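Local coordinates for protein serine--tRNA ligase, cytoplasmic (Candida albicans, PDB 3QNE) that catalyses the ATP-dependent attachment of serine to its cognate tRNA in two steps, through a seryl-adenylate intermediate, at residues 369-374 with 400-405; 220-225 with 247-252. One frame throughout, in Å; residues are numbered along the deposited sequence.

Contact 1 (369-374 with 400-405)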
loop_
_atom_site.group_PDB
_atom_site.type_symbol
_atom_site.label_atom_id
_atom_site.label_comp_id
_atom_site.label_asym_id
_atom_site.label_seq_id
_atom_site.Cartn_x
_atom_site.Cartn_y
_atom_site.Cartn_z
ATOM N N SER A 369 1.982 -9.560 19.058
ATOM C CA SER A 369 3.026 -10.590 19.214
ATOM C C SER A 369 4.354 -9.896 19.510
ATOM O O SER A 369 4.671 -8.891 18.883
ATOM C CB SER A 369 3.219 -11.399 17.925
ATOM O OG SER A 369 2.110 -12.235 17.681
ATOM N N CYS A 370 5.130 -10.457 20.435
ATOM C CA CYS A 370 6.428 -9.908 20.854
ATOM C C CYS A 370 7.450 -11.045 20.780
ATOM O O CYS A 370 7.259 -12.080 21.425
ATOM C CB CYS A 370 6.347 -9.420 22.305
ATOM S SG CYS A 370 7.938 -8.747 22.925
ATOM N N SER A 371 8.509 -10.870 19.988
ATOM C CA SER A 371 9.486 -11.934 19.757
ATOM C C SER A 371 10.908 -11.420 19.909
ATOM O O SER A 371 11.227 -10.303 19.482
ATOM C CB SER A 371 9.345 -12.490 18.331
ATOM O OG SER A 371 8.041 -12.992 18.092
ATOM N N ASN A 372 11.760 -12.244 20.508
ATOM C CA ASN A 372 13.207 -12.045 20.463
ATOM C C ASN A 372 13.723 -12.990 19.394
ATOM O O ASN A 372 13.608 -14.215 19.537
ATOM C CB ASN A 372 13.834 -12.395 21.819
ATOM C CG ASN A 372 15.309 -12.069 21.897
ATOM O OD1 ASN A 372 15.962 -11.731 20.889
ATOM N ND2 ASN A 372 15.856 -12.184 23.105
ATOM N N CYS A 373 14.243 -12.422 18.307
ATOM C CA CYS A 373 14.795 -13.193 17.199
ATOM C C CYS A 373 16.325 -13.305 17.285
ATOM O O CYS A 373 16.987 -13.709 16.322
ATOM C CB CYS A 373 14.374 -12.545 15.878
ATOM S SG CYS A 373 12.545 -12.629 15.679
ATOM N N THR A 374 16.869 -12.959 18.450
ATOM C CA THR A 374 18.321 -12.921 18.677
ATOM C C THR A 374 19.057 -12.450 17.436
ATOM O O THR A 374 18.718 -11.388 16.904
ATOM C CB THR A 374 18.883 -14.248 19.282
ATOM O OG1 THR A 374 18.742 -15.335 18.356
ATOM C CG2 THR A 374 18.114 -14.576 20.548
ATOM N N CYS A 400 17.903 -8.689 17.370
ATOM C CA CYS A 400 16.726 -8.007 16.844
ATOM C C CYS A 400 15.471 -8.523 17.526
ATOM O O CYS A 400 15.235 -9.736 17.631
ATOM C CB CYS A 400 16.550 -8.266 15.347
ATOM S SG CYS A 400 18.028 -7.863 14.398
ATOM N N LEU A 401 14.662 -7.586 17.968
ATOM C CA LEU A 401 13.403 -7.936 18.603
ATOM C C LEU A 401 12.316 -7.125 17.940
ATOM O O LEU A 401 12.554 -5.998 17.496
ATOM C CB LEU A 401 13.444 -7.608 20.087
ATOM C CG LEU A 401 14.526 -8.246 20.957
ATOM C CD1 LEU A 401 15.641 -7.234 21.177
ATOM C CD2 LEU A 401 13.901 -8.663 22.321
ATOM N N ASN A 402 11.118 -7.694 17.883
ATOM C CA ASN A 402 9.983 -6.993 17.325
ATOM C C ASN A 402 8.738 -7.289 18.159
ATOM O O ASN A 402 8.559 -8.414 18.673
ATOM C CB ASN A 402 9.777 -7.393 15.871
ATOM C CG ASN A 402 9.310 -8.823 15.732
ATOM O OD1 ASN A 402 8.120 -9.109 15.874
ATOM N ND2 ASN A 402 10.239 -9.733 15.465
ATOM N N SER A 403 7.898 -6.277 18.322
ATOM C CA SER A 403 6.640 -6.428 19.067
ATOM C C SER A 403 5.601 -5.456 18.534
ATOM O O SER A 403 5.859 -4.250 18.445
ATOM C CB SER A 403 6.852 -6.160 20.558
ATOM O OG SER A 403 5.625 -6.253 21.290
ATOM N N THR A 404 4.430 -5.973 18.174
ATOM C CA THR A 404 3.327 -5.109 17.783
ATOM C C THR A 404 3.048 -4.108 18.875
ATOM O O THR A 404 3.000 -4.467 20.051
ATOM C CB THR A 404 2.025 -5.886 17.709
ATOM O OG1 THR A 404 2.274 -7.194 17.190
ATOM C CG2 THR A 404 0.994 -5.128 16.852
ATOM N N LEU A 405 2.838 -2.855 18.509
ATOM C CA LEU A 405 2.223 -1.964 19.473
ATOM C C LEU A 405 0.725 -2.031 19.221
ATOM O O LEU A 405 -0.043 -2.398 20.109
ATOM C CB LEU A 405 2.740 -0.533 19.370
ATOM C CG LEU A 405 2.087 0.366 20.431
ATOM C CD1 LEU A 405 2.672 0.116 21.837
ATOM C CD2 LEU A 405 2.214 1.834 20.055
HETATM O O HOH W 1 6.553 -11.038 17.092
#
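Ser369 and Thr404 meet through backbone and side chain together. Ser369 N donates to Thr404 OG1 at 3.0 Å, nearly straight at 167°, while Thr404 N returns a bond to Ser369 O. With CG2 anti to the backbone N, the threonine hydroxyl is left beside that N, facing the neighbouring strand. Further along, Ser371 and Asn402 form the hydrogen-bonded antiparallel pair, Ser371 N reaching Asn402 O at 2.8 Å and Asn402 N answering to Ser371 O. Their side chains share a face: the Asn402 carboxamide lies alongside Ser371, its ND2 3.7 Å from Cys373 SG, and a water bridges the two polar ends, 2.7 Å from Ser371 OG and donating to Asn402 OD1. On the other face Cys370 and Ser403 are a non-hydrogen-bonded pair, Ser403 OG lying 3.4 Å from Cys370 CB. Leu401 presses CD2 against the Asn372 carboxamide, 3.7 Å from CG, and the two side chains slant across each other. At the strand end, Asn372 OD1 accepts from Thr374 N in an Asx turn, the donor standing above the carbonyl plane; here the chain bends yet still pairs, Cys373 N with Cys400 O and Cys400 N with Thr374 O. In the next shell, helix 312-329 packs on the Leu401 face through Phe316 and Met319, and Asp353 and Lys351 bind Ser369 OG. The Asn402 face looks toward Glu248 and Glu302, probable serine ligands. Ser369 and Thr404 are themselves likely ATP and serine contacts respectively, so the pairing forms part of the active-site floor on the antiparallel sheet typical of class II synthetases, where strand 399-407 leads into helix 408-418 as motif 3.

Contact 2 (220-225 with 247-252)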
loop_
_atom_site.group_PDB
_atom_site.type_symbol
_atom_site.label_atom_id
_atom_site.label_comp_id
_atom_site.label_asym_id
_atom_site.label_seq_id
_atom_site.Cartn_x
_atom_site.Cartn_y
_atom_site.Cartn_z
ATOM N N LYS A 220 16.205 -12.208 2.813
ATOM C CA LYS A 220 17.174 -12.239 3.904
ATOM C C LYS A 220 16.532 -12.055 5.275
ATOM O O LYS A 220 17.129 -12.406 6.291
ATOM C CB LYS A 220 18.257 -11.180 3.706
ATOM C CG LYS A 220 19.240 -11.497 2.580
ATOM C CD LYS A 220 20.362 -10.466 2.563
ATOM C CE LYS A 220 21.152 -10.512 1.271
ATOM N NZ LYS A 220 22.034 -9.320 1.156
ATOM N N THR A 221 15.321 -11.515 5.325
ATOM C CA THR A 221 14.699 -11.317 6.628
ATOM C C THR A 221 13.489 -12.211 6.870
ATOM O O THR A 221 13.095 -12.424 8.024
ATOM C CB THR A 221 14.318 -9.839 6.882
ATOM O OG1 THR A 221 13.843 -9.698 8.232
ATOM C CG2 THR A 221 13.234 -9.374 5.907
ATOM N N ALA A 222 12.910 -12.743 5.793
ATOM C CA ALA A 222 11.687 -13.540 5.905
ATOM C C ALA A 222 11.862 -14.954 5.367
ATOM O O ALA A 222 12.558 -15.167 4.371
ATOM C CB ALA A 222 10.526 -12.851 5.201
ATOM N N GLN A 223 11.206 -15.910 6.027
ATOM C CA GLN A 223 11.319 -17.337 5.691
ATOM C C GLN A 223 10.562 -17.728 4.423
ATOM O O GLN A 223 9.642 -17.023 3.992
ATOM C CB GLN A 223 10.856 -18.216 6.861
ATOM C CG GLN A 223 9.466 -17.895 7.398
ATOM C CD GLN A 223 9.176 -18.655 8.686
ATOM O OE1 GLN A 223 9.702 -18.314 9.753
ATOM N NE2 GLN A 223 8.360 -19.703 8.590
ATOM N N LEU A 224 10.955 -18.862 3.843
ATOM C CA LEU A 224 10.392 -19.332 2.579
ATOM C C LEU A 224 8.863 -19.348 2.586
ATOM O O LEU A 224 8.229 -18.751 1.712
ATOM C CB LEU A 224 10.949 -20.713 2.219
ATOM C CG LEU A 224 10.601 -21.285 0.841
ATOM C CD1 LEU A 224 9.440 -22.254 0.935
ATOM C CD2 LEU A 224 10.284 -20.171 -0.149
ATOM N N SER A 225 8.273 -20.026 3.568
ATOM C CA SER A 225 6.819 -20.106 3.646
ATOM C C SER A 225 6.153 -18.743 3.402
ATOM O O SER A 225 5.080 -18.672 2.807
ATOM C CB SER A 225 6.368 -20.695 4.989
ATOM O OG SER A 225 6.595 -19.796 6.063
ATOM N N SER A 247 5.864 -3.690 8.938
ATOM C CA SER A 247 7.015 -2.802 8.803
ATOM C C SER A 247 8.268 -3.446 9.401
ATOM O O SER A 247 9.383 -2.995 9.132
ATOM C CB SER A 247 6.778 -1.425 9.443
ATOM O OG SER A 247 6.495 -1.568 10.828
ATOM N N GLU A 248 8.088 -4.486 10.214
ATOM C CA GLU A 248 9.239 -5.225 10.741
ATOM C C GLU A 248 10.154 -5.742 9.620
ATOM O O GLU A 248 11.371 -5.816 9.791
ATOM C CB GLU A 248 8.802 -6.378 11.634
ATOM C CG GLU A 248 9.933 -7.141 12.239
ATOM C CD GLU A 248 10.531 -8.201 11.315
ATOM O OE1 GLU A 248 9.876 -8.605 10.328
ATOM O OE2 GLU A 248 11.663 -8.638 11.594
ATOM N N GLN A 249 9.577 -6.075 8.471
ATOM C CA GLN A 249 10.394 -6.566 7.364
ATOM C C GLN A 249 11.398 -5.525 6.848
ATOM O O GLN A 249 12.596 -5.729 6.990
ATOM C CB GLN A 249 9.536 -7.221 6.278
ATOM C CG GLN A 249 8.892 -8.563 6.800
ATOM C CD GLN A 249 7.647 -9.011 6.008
ATOM O OE1 GLN A 249 6.972 -8.206 5.361
ATOM N NE2 GLN A 249 7.350 -10.306 6.061
ATOM N N PRO A 250 10.922 -4.388 6.294
ATOM C CA PRO A 250 11.887 -3.377 5.820
ATOM C C PRO A 250 12.713 -2.744 6.963
ATOM O O PRO A 250 13.881 -2.399 6.792
ATOM C CB PRO A 250 10.995 -2.324 5.115
ATOM C CG PRO A 250 9.593 -2.470 5.797
ATOM C CD PRO A 250 9.518 -4.005 6.045
ATOM N N ILE A 251 12.118 -2.604 8.139
ATOM C CA ILE A 251 12.851 -1.969 9.218
ATOM C C ILE A 251 13.971 -2.889 9.719
ATOM O O ILE A 251 15.048 -2.428 10.110
ATOM C CB ILE A 251 11.922 -1.516 10.367
ATOM C CG1 ILE A 251 11.009 -0.363 9.878
ATOM C CG2 ILE A 251 12.802 -1.067 11.562
ATOM C CD1 ILE A 251 9.954 0.119 10.923
ATOM N N SER A 252 13.748 -4.202 9.668
ATOM C CA SER A 252 14.798 -5.121 10.092
ATOM C C SER A 252 15.999 -4.944 9.167
ATOM O O SER A 252 17.140 -5.103 9.591
ATOM C CB SER A 252 14.311 -6.586 10.097
ATOM O OG SER A 252 14.047 -7.032 8.773
HETATM O O HOH W 2 11.065 -10.432 8.755
#
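Thr221 approaches the first turn of helix 248-254 with its side chain directed at Ser252 and Gln249. Its CB already lies 3.4 Å from Ser252 OG. At the branch the methyl CG2 lies 3.9 Å from the carbonyl oxygen of Gln249. The hydroxyl, anti to the backbone N (chi1 -174°), turns instead to the serine: Thr221 OG1 and Ser252 OG are 2.7 Å apart and hydrogen-bonded. Ser252 OG itself donates to Gln249 O within its own helix at 2.6 Å, with the donor tilted somewhat from the carbonyl plane. Its chi1 of 67° folds the hydroxyl back over the turn, within reach of that oxygen. The threonine hydroxyl has further company. A water 2.9 Å from Thr221 OG1 donates a hydrogen bond to Glu248 OE1 at 2.7 Å, and Gln377 adds a weak bond to the same threonine hydroxyl. The next residue contributes only loosely, Ala222 CB standing 4.2 Å from Gln249 NE2, whose amide is held at its other end by Ala245 N. The second carboxylate oxygen of Glu248, OE2, takes a hydrogen bond from Gln377. On the far side of the helix, Pro250 and Ile251 pack on Ile172 and Phe179 of the second subunit. The contact is thus small and mostly polar: the Thr221 hydroxyl links through Ser252 to Gln249 O and, through one water and, more weakly, the Gln377 amide, to the Glu248 carboxylate. Glu248 is probably a serine ligand, so this network would help fix its carboxylate near Glu302, another probable serine ligand.

In the fold
From the N terminus, the chain passes the long helices of the tRNA-binding arm before reaching the catalytic core. Contact 2 closes first, returning 247-252 to 220-225 after a loop holding the rest of helix 224-230 and strands 233-236 and 239-243. Only later, beyond strands 269-278 and 297-307, does contact 1 open, pairing neighbouring strands 363-372 and 399-407 across a connection that includes helix 376-380. The two loops are in series, neither nested nor crossed, yet their centres lie 12 Å apart and they touch, Asn402 CB sitting 3.6 Å from Glu248 CG. This touch is one of the places where helix 248-254 meets the central sheet, beside the likely serine site, with Gln377, from contact 1's loop, reaching contact 2.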